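Side-chain contacts in nitrogenase iron-molybdenum cofactor biosynthesis protein NifB (Methanothermobacter thermautotrophicus, PDB 7JMA), which probably carries out the radical SAM-dependent carbide insertion that couples two [4Fe-4S] clusters into the [8Fe-9S-C] precursor of the nitrogenase iron-molybdenum cofactor: residues 67-72 / 102-107; 119-124 / 170-175; 154-157 / 162-165. All coordinates share one frame; numbering follows the deposited sequence.

Interaction 1: 67-72 / 102-107; sequences DAIKHV and FKKASK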
loop_
_atom_site.group_PDB
_atom_site.type_symbol
_atom_site.label_atom_id
_atom_site.label_comp_id
_atom_site.label_asym_id
_atom_site.label_seq_id
_atom_site.Cartn_x
_atom_site.Cartn_y
_atom_site.Cartn_z
ATOM N N ASP A 67 15.974 0.592 -17.250
ATOM C CA ASP A 67 17.072 0.242 -16.354
ATOM C C ASP A 67 16.625 -0.755 -15.289
ATOM O O ASP A 67 17.414 -1.612 -14.871
ATOM C CB ASP A 67 17.642 1.502 -15.695
ATOM N N ALA A 68 15.368 -0.661 -14.847
ATOM C CA ALA A 68 14.852 -1.603 -13.858
ATOM C C ALA A 68 14.704 -3.001 -14.453
ATOM O O ALA A 68 14.969 -3.998 -13.776
ATOM C CB ALA A 68 13.511 -1.105 -13.310
ATOM N N ILE A 69 14.276 -3.086 -15.713
ATOM C CA ILE A 69 14.231 -4.378 -16.405
ATOM C C ILE A 69 15.620 -5.010 -16.448
ATOM O O ILE A 69 15.795 -6.197 -16.134
ATOM C CB ILE A 69 13.655 -4.210 -17.822
ATOM C CG1 ILE A 69 12.191 -3.777 -17.770
ATOM C CG2 ILE A 69 13.834 -5.503 -18.630
ATOM C CD1 ILE A 69 11.242 -4.851 -17.281
ATOM N N LYS A 70 16.627 -4.232 -16.855
ATOM C CA LYS A 70 17.985 -4.763 -16.938
ATOM C C LYS A 70 18.487 -5.189 -15.567
ATOM O O LYS A 70 19.184 -6.203 -15.438
ATOM C CB LYS A 70 18.917 -3.720 -17.552
ATOM N N HIS A 71 18.139 -4.424 -14.531
ATOM C CA HIS A 71 18.485 -4.804 -13.166
ATOM C C HIS A 71 17.881 -6.158 -12.798
ATOM O O HIS A 71 18.575 -7.031 -12.263
ATOM C CB HIS A 71 18.021 -3.710 -12.196
ATOM C CG HIS A 71 18.251 -4.035 -10.752
ATOM N ND1 HIS A 71 19.507 -4.056 -10.183
ATOM C CD2 HIS A 71 17.383 -4.345 -9.759
ATOM C CE1 HIS A 71 19.403 -4.369 -8.902
ATOM N NE2 HIS A 71 18.125 -4.552 -8.620
ATOM N N VAL A 72 16.586 -6.354 -13.080
ATOM C CA VAL A 72 15.947 -7.622 -12.730
ATOM C C VAL A 72 16.621 -8.782 -13.458
ATOM O O VAL A 72 16.882 -9.838 -12.868
ATOM C CB VAL A 72 14.438 -7.579 -13.028
ATOM C CG1 VAL A 72 13.840 -8.962 -12.864
ATOM C CG2 VAL A 72 13.739 -6.598 -12.104
ATOM N N PHE A 102 5.857 -2.494 -15.716
ATOM C CA PHE A 102 5.096 -3.742 -15.695
ATOM C C PHE A 102 4.670 -4.172 -17.094
ATOM O O PHE A 102 4.500 -5.371 -17.340
ATOM C CB PHE A 102 3.894 -3.621 -14.757
ATOM C CG PHE A 102 4.263 -3.761 -13.308
ATOM C CD1 PHE A 102 4.894 -4.907 -12.849
ATOM C CD2 PHE A 102 4.021 -2.732 -12.417
ATOM C CE1 PHE A 102 5.260 -5.035 -11.522
ATOM C CE2 PHE A 102 4.378 -2.852 -11.082
ATOM C CZ PHE A 102 5.004 -3.995 -10.633
ATOM N N LYS A 103 4.510 -3.227 -18.024
ATOM C CA LYS A 103 4.251 -3.611 -19.410
ATOM C C LYS A 103 5.403 -4.443 -19.958
ATOM O O LYS A 103 5.193 -5.510 -20.546
ATOM C CB LYS A 103 4.030 -2.366 -20.276
ATOM C CG LYS A 103 2.638 -1.765 -20.193
ATOM C CD LYS A 103 2.531 -0.473 -20.991
ATOM C CE LYS A 103 1.085 -0.021 -21.132
ATOM N NZ LYS A 103 0.904 1.382 -20.664
ATOM N N LYS A 104 6.638 -3.981 -19.746
ATOM C CA LYS A 104 7.804 -4.698 -20.253
ATOM C C LYS A 104 8.029 -6.002 -19.496
ATOM O O LYS A 104 8.434 -7.010 -20.090
ATOM C CB LYS A 104 9.044 -3.809 -20.150
ATOM C CG LYS A 104 8.910 -2.467 -20.845
ATOM C CD LYS A 104 10.088 -1.562 -20.506
ATOM C CE LYS A 104 9.822 -0.122 -20.918
ATOM N NZ LYS A 104 9.685 0.002 -22.399
ATOM N N ALA A 105 7.797 -5.992 -18.178
ATOM C CA ALA A 105 8.000 -7.198 -17.381
ATOM C C ALA A 105 7.026 -8.295 -17.785
ATOM O O ALA A 105 7.349 -9.485 -17.673
ATOM C CB ALA A 105 7.853 -6.879 -15.894
ATOM N N SER A 106 5.838 -7.906 -18.250
ATOM C CA SER A 106 4.864 -8.861 -18.768
ATOM C C SER A 106 5.462 -9.712 -19.876
ATOM O O SER A 106 5.262 -10.932 -19.925
ATOM C CB SER A 106 3.641 -8.106 -19.290
ATOM O OG SER A 106 2.699 -7.897 -18.256
ATOM N N LYS A 107 6.190 -9.072 -20.791
ATOM C CA LYS A 107 6.807 -9.806 -21.887
ATOM C C LYS A 107 8.031 -10.577 -21.407
ATOM O O LYS A 107 8.158 -11.781 -21.658
ATOM C CB LYS A 107 7.177 -8.839 -23.013
#

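Interaction 2: 119-124 / 170-175; sequences NGLLLP and FEVLSR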
loop_
_atom_site.group_PDB
_atom_site.type_symbol
_atom_site.label_atom_id
_atom_site.label_comp_id
_atom_site.label_asym_id
_atom_site.label_seq_id
_atom_site.Cartn_x
_atom_site.Cartn_y
_atom_site.Cartn_z
ATOM N N ASN A 119 -0.794 3.746 -1.530
ATOM C CA ASN A 119 -1.792 4.247 -0.595
ATOM C C ASN A 119 -3.227 4.038 -1.104
ATOM O O ASN A 119 -4.180 4.271 -0.349
ATOM C CB ASN A 119 -1.505 5.720 -0.278
ATOM C CG ASN A 119 -1.464 6.589 -1.516
ATOM O OD1 ASN A 119 -2.372 6.530 -2.345
ATOM N ND2 ASN A 119 -0.443 7.472 -1.611
ATOM N N GLY A 120 -3.409 3.621 -2.358
ATOM C CA GLY A 120 -4.738 3.372 -2.889
ATOM C C GLY A 120 -5.486 4.565 -3.458
ATOM O O GLY A 120 -6.581 4.384 -4.011
ATOM N N LEU A 121 -4.939 5.786 -3.365
ATOM C CA LEU A 121 -5.697 6.942 -3.828
ATOM C C LEU A 121 -6.109 6.804 -5.291
ATOM O O LEU A 121 -7.234 7.157 -5.662
ATOM C CB LEU A 121 -4.878 8.226 -3.640
ATOM C CG LEU A 121 -5.614 9.498 -4.058
ATOM C CD1 LEU A 121 -6.849 9.802 -3.202
ATOM C CD2 LEU A 121 -4.624 10.686 -3.977
ATOM N N LEU A 122 -5.218 6.287 -6.136
ATOM C CA LEU A 122 -5.480 6.174 -7.570
ATOM C C LEU A 122 -6.021 4.810 -7.965
ATOM O O LEU A 122 -6.131 4.526 -9.168
ATOM C CB LEU A 122 -4.203 6.452 -8.367
ATOM C CG LEU A 122 -3.790 7.914 -8.265
ATOM C CD1 LEU A 122 -2.383 8.110 -8.808
ATOM C CD2 LEU A 122 -4.801 8.758 -9.027
ATOM N N LEU A 123 -6.332 3.954 -6.994
ATOM C CA LEU A 123 -6.794 2.605 -7.332
ATOM C C LEU A 123 -8.079 2.581 -8.139
ATOM O O LEU A 123 -8.157 1.787 -9.092
ATOM C CB LEU A 123 -6.975 1.761 -6.068
ATOM C CG LEU A 123 -5.706 1.041 -5.637
ATOM C CD1 LEU A 123 -5.968 0.264 -4.352
ATOM C CD2 LEU A 123 -5.215 0.116 -6.759
ATOM N N PRO A 124 -9.115 3.359 -7.822
ATOM C CA PRO A 124 -10.306 3.307 -8.680
ATOM C C PRO A 124 -9.994 3.615 -10.133
ATOM O O PRO A 124 -10.538 2.968 -11.035
ATOM C CB PRO A 124 -11.234 4.349 -8.049
ATOM C CG PRO A 124 -10.834 4.354 -6.607
ATOM C CD PRO A 124 -9.330 4.246 -6.662
ATOM N N PHE A 170 -8.552 13.220 4.032
ATOM C CA PHE A 170 -8.724 11.827 4.429
ATOM C C PHE A 170 -9.975 11.214 3.808
ATOM O O PHE A 170 -9.979 10.031 3.429
ATOM C CB PHE A 170 -8.797 11.680 5.946
ATOM C CG PHE A 170 -9.162 10.289 6.360
ATOM C CD1 PHE A 170 -8.224 9.271 6.280
ATOM C CD2 PHE A 170 -10.463 9.978 6.742
ATOM C CE1 PHE A 170 -8.565 7.960 6.629
ATOM C CE2 PHE A 170 -10.803 8.679 7.087
ATOM C CZ PHE A 170 -9.850 7.673 7.028
ATOM N N GLU A 171 -11.068 11.973 3.745
ATOM C CA GLU A 171 -12.301 11.402 3.218
ATOM C C GLU A 171 -12.135 10.993 1.758
ATOM O O GLU A 171 -12.649 9.950 1.332
ATOM C CB GLU A 171 -13.448 12.394 3.393
ATOM C CG GLU A 171 -13.867 12.537 4.853
ATOM C CD GLU A 171 -14.881 13.638 5.078
ATOM O OE1 GLU A 171 -14.987 14.550 4.225
ATOM O OE2 GLU A 171 -15.578 13.583 6.116
ATOM N N VAL A 172 -11.402 11.795 0.985
ATOM C CA VAL A 172 -11.111 11.458 -0.405
ATOM C C VAL A 172 -10.203 10.232 -0.480
ATOM O O VAL A 172 -10.479 9.280 -1.227
ATOM C CB VAL A 172 -10.480 12.671 -1.118
ATOM C CG1 VAL A 172 -9.964 12.274 -2.508
ATOM C CG2 VAL A 172 -11.473 13.820 -1.211
ATOM N N LEU A 173 -9.113 10.229 0.300
ATOM C CA LEU A 173 -8.211 9.077 0.313
ATOM C C LEU A 173 -8.958 7.820 0.742
ATOM O O LEU A 173 -8.846 6.764 0.104
ATOM C CB LEU A 173 -7.034 9.331 1.245
ATOM C CG LEU A 173 -6.106 8.137 1.460
ATOM C CD1 LEU A 173 -5.487 7.630 0.135
ATOM C CD2 LEU A 173 -5.026 8.465 2.466
ATOM N N SER A 174 -9.747 7.925 1.813
ATOM C CA SER A 174 -10.394 6.735 2.356
ATOM C C SER A 174 -11.400 6.163 1.372
ATOM O O SER A 174 -11.439 4.941 1.154
ATOM C CB SER A 174 -11.084 7.061 3.684
ATOM O OG SER A 174 -11.819 5.909 4.141
ATOM N N ARG A 175 -12.244 7.021 0.786
ATOM C CA ARG A 175 -13.215 6.520 -0.186
ATOM C C ARG A 175 -12.519 5.821 -1.347
ATOM O O ARG A 175 -12.918 4.717 -1.759
ATOM C CB ARG A 175 -14.090 7.651 -0.712
ATOM C CG ARG A 175 -15.352 7.118 -1.362
ATOM C CD ARG A 175 -15.905 8.020 -2.440
ATOM N NE ARG A 175 -14.862 8.457 -3.363
ATOM C CZ ARG A 175 -14.916 9.586 -4.063
ATOM N NH1 ARG A 175 -15.971 10.387 -3.946
ATOM N NH2 ARG A 175 -13.919 9.915 -4.879
#

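Interaction 3: 154-157 / 162-165; sequences YSFV and KVYH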
loop_
_atom_site.group_PDB
_atom_site.type_symbol
_atom_site.label_atom_id
_atom_site.label_comp_id
_atom_site.label_asym_id
_atom_site.label_seq_id
_atom_site.Cartn_x
_atom_site.Cartn_y
_atom_site.Cartn_z
ATOM N N TYR A 154 -3.284 12.375 7.986
ATOM C CA TYR A 154 -2.925 12.888 6.674
ATOM C C TYR A 154 -3.059 14.400 6.674
ATOM O O TYR A 154 -4.071 14.939 7.136
ATOM C CB TYR A 154 -3.801 12.280 5.589
ATOM C CG TYR A 154 -3.688 10.782 5.554
ATOM C CD1 TYR A 154 -4.590 9.997 6.245
ATOM C CD2 TYR A 154 -2.655 10.150 4.857
ATOM C CE1 TYR A 154 -4.501 8.619 6.238
ATOM C CE2 TYR A 154 -2.558 8.751 4.838
ATOM C CZ TYR A 154 -3.484 7.998 5.541
ATOM O OH TYR A 154 -3.412 6.619 5.552
ATOM N N SER A 155 -2.047 15.076 6.148
ATOM C CA SER A 155 -2.141 16.532 6.118
ATOM C C SER A 155 -2.750 17.035 4.814
ATOM O O SER A 155 -3.569 17.960 4.838
ATOM C CB SER A 155 -0.770 17.168 6.366
ATOM O OG SER A 155 0.170 16.730 5.415
ATOM N N PHE A 156 -2.396 16.440 3.677
ATOM C CA PHE A 156 -3.060 16.803 2.433
ATOM C C PHE A 156 -2.970 15.653 1.439
ATOM O O PHE A 156 -2.192 14.704 1.596
ATOM C CB PHE A 156 -2.489 18.111 1.839
ATOM C CG PHE A 156 -1.058 18.017 1.366
ATOM C CD1 PHE A 156 -0.021 18.417 2.193
ATOM C CD2 PHE A 156 -0.753 17.558 0.079
ATOM C CE1 PHE A 156 1.301 18.369 1.762
ATOM C CE2 PHE A 156 0.566 17.489 -0.349
ATOM C CZ PHE A 156 1.591 17.904 0.500
ATOM N N VAL A 157 -3.779 15.770 0.395
ATOM C CA VAL A 157 -3.902 14.779 -0.658
ATOM C C VAL A 157 -4.023 15.523 -1.975
ATOM O O VAL A 157 -4.681 16.566 -2.047
ATOM C CB VAL A 157 -5.121 13.874 -0.380
ATOM C CG1 VAL A 157 -5.673 13.281 -1.635
ATOM C CG2 VAL A 157 -4.744 12.811 0.665
ATOM N N LYS A 162 -6.150 18.665 -7.725
ATOM C CA LYS A 162 -6.685 19.483 -6.650
ATOM C C LYS A 162 -6.008 19.060 -5.353
ATOM O O LYS A 162 -5.764 17.873 -5.134
ATOM C CB LYS A 162 -8.206 19.331 -6.522
ATOM C CG LYS A 162 -8.779 19.971 -5.261
ATOM C CD LYS A 162 -9.901 20.949 -5.562
ATOM C CE LYS A 162 -10.571 21.424 -4.276
ATOM N NZ LYS A 162 -9.729 22.407 -3.527
ATOM N N VAL A 163 -5.694 20.025 -4.497
ATOM C CA VAL A 163 -5.106 19.736 -3.191
ATOM C C VAL A 163 -6.225 19.759 -2.159
ATOM O O VAL A 163 -6.889 20.783 -1.985
ATOM C CB VAL A 163 -4.010 20.758 -2.834
ATOM C CG1 VAL A 163 -3.381 20.408 -1.481
ATOM C CG2 VAL A 163 -2.949 20.798 -3.927
ATOM N N TYR A 164 -6.438 18.645 -1.477
ATOM C CA TYR A 164 -7.390 18.579 -0.379
ATOM C C TYR A 164 -6.634 18.611 0.936
ATOM O O TYR A 164 -5.561 18.020 1.048
ATOM C CB TYR A 164 -8.212 17.295 -0.444
ATOM C CG TYR A 164 -9.037 17.155 -1.693
ATOM C CD1 TYR A 164 -8.486 16.647 -2.856
ATOM C CD2 TYR A 164 -10.375 17.527 -1.706
ATOM C CE1 TYR A 164 -9.242 16.506 -4.001
ATOM C CE2 TYR A 164 -11.138 17.390 -2.843
ATOM C CZ TYR A 164 -10.569 16.876 -3.985
ATOM O OH TYR A 164 -11.330 16.746 -5.120
ATOM N N HIS A 165 -7.204 19.279 1.935
ATOM C CA HIS A 165 -6.581 19.374 3.246
ATOM C C HIS A 165 -7.444 18.725 4.310
ATOM O O HIS A 165 -8.669 18.645 4.179
ATOM C CB HIS A 165 -6.355 20.817 3.679
ATOM C CG HIS A 165 -5.488 21.591 2.756
ATOM N ND1 HIS A 165 -4.132 21.730 2.960
ATOM C CD2 HIS A 165 -5.775 22.267 1.620
ATOM C CE1 HIS A 165 -3.623 22.470 1.993
ATOM N NE2 HIS A 165 -4.598 22.805 1.167
#

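Interaction 1: 67-72 / 102-107
Ile69 of helix 65-76 meets Lys104 and Ala105 of helix 96-108 in a small apolar helix-to-helix contact on the outside of the radical SAM parallel sheet, well away from the centre of the chain. Its whole weight rests on one side chain. Ile69 points at the neighbouring helix and lays its longer branch against it: CD1 of Ile69 comes 3.7 Å from the backbone N of Ala105 and 3.8 Å from CB of Lys104. The torsions explain the reach. CG1 of Ile69 lies anti to the carbonyl carbon (chi1 -66°), which sends the ethyl arm across the gap, while CG2 takes the place anti to the backbone N.

Lys104 contributes its aliphatic part. Its CB faces Ile69, and CG1 of Ile69 lies 3.9 Å from that CB and 4.1 Å from CD of Lys104; the two side chains cross at about a right angle. The lysine then runs off extended, bending only at its last torsion, and its ammonium group makes a long, weak ion pair with Asp66. A lysine suits such a margin, since its methylenes can cover an isoleucine while the charge stays clear of the apolar patch. Ala105 suits the inner side because its methyl is small enough to let CD1 of Ile69 settle over the helix backbone, with CB of Ala105 4.2 Å from that CD1. Contact through van der Waals packing alone, burying 104 Å² in total, makes this a modest seam.

Below the seam lies strand 83-86, where Ile84 receives both Ala105 and Val72. Phe101, one turn before Ala105 on helix 96-108, also packs against Ile69 and Ala68, while Phe102 turns away from helix 65-76 to cover Val86 and Met116 of strands 83-86 and 113-118.

Interaction 2: 119-124 / 170-175
Leu121 and Leu173 interlock where an Asx turn and a type I beta turn, at the end of strand 113-118 in the radical SAM domain, meet helix 166-186. The tight part is buried and apolar. CB of Leu121 lies 3.9 Å from CD1 of Leu173, and CD1 of Leu121 reaches the helix backbone, 3.8 Å from CA of Leu173. Both leucines carry CG anti to the backbone N (chi1 -178° in Leu121, 174° in Leu173), which turns side chains that start out alongside the interface so that their ends come into it. Branched leucines suit this place because each offers a second methyl to the small antiparallel sheet, where Ile40 touches both.

Toward the outer side the packing thins. CG1 of Val172 meets CD1 of Leu121 at 4.0 Å, and beyond it Arg175 lies at the exposed margin and barely covers the loop.

Asn119 shapes the loop. Its OD1 accepts from the backbone N of Leu121 at 2.9 Å, nearly straight and in the carbonyl plane, while its ND2 is bound to Asn39. Gly120 follows at backbone angles that call for glycine. An alanine in place of Asn119 would probably leave the N-H of Leu121 and the side chain of Asn39 without these partners and let the turn shift against Leu173. The side chain of Asn119 lies about 4 Å from that of Cys38, a ligand of a [4Fe-4S] cluster that is absent from this apo model, so the turn borders a cluster site. On the helix side, CD1 of Leu173 rests 3.6 Å from the backbone O of Asn119.

Interaction 3: 154-157 / 162-165
Val157 and Tyr164 form a hydrogen-bonded pair of an antiparallel beta hairpin through their backbones. The N of Val157 donates to the O of Tyr164 at 2.9 Å, and the N of Tyr164 returns a bond to the O of Val157 at 2.8 Å, the straighter of the two at 167° against 154°. Phe156 and His165 make the adjoining non-hydrogen-bonded pair. Strand 154-159 also pairs with strand 40-42, where OG of Ser155 bonds ND1 of His41; the Ser155 side chain is about 7 Å from that of Cys42, a cluster ligand.

Weaker CA-H...O contacts fill in between: CA of Phe156 lies 3.1 Å from the O of Tyr164, and CA of Val163 3.4 Å from the O of Val157.

Side-chain packing differs between the two faces. On one, CB of Phe156 approaches CG1 of Val163 and ND1 of His165, both at 4.1 Å. With CG between the backbone N and the carbonyl carbon (chi1 67°), the Phe156 ring leads away from the partner strand. On the other, the Tyr164 ring has the O of Val157 at its edge, in plane, and CG of Lys162 3.7 Å above one face. A tyrosine fits there, its flat ring offering an edge to that carbonyl, a face to the lysine and packing to Val172 of helix 166-186. Val157, beta-branched and buried, packs on Ala169 of that helix and Ile40 of strand 40-42.

Because the backbone supplies all the hydrogen bonds between the two segments, pairing probably depends little on side-chain identity, consistent with the largely exposed residues of outer strand 162-165.

Interactions 2 and 3 share one neighbourhood, their centres about 11 Å apart. Helix 166-186 directly follows strand 162-165, and the hairpin lies against that helix and the 119-124 loop: CD2 of Leu173 packs on CE2 of Tyr154 at 3.4 Å, and CD2 of Leu121 meets CG1 of Val157 at 3.6 Å. Interaction 1 stands apart, about 27 Å between centres from interaction 2 and 33 Å from interaction 3, on helices flanking the parallel sheet. Chemistry follows place. The buried interaction 2 joins loop and helix through leucines, the partly buried interaction 1 mixes isoleucine with lysine methylenes, and the surface hairpin of interaction 3 adds backbone hydrogen bonds to its packing.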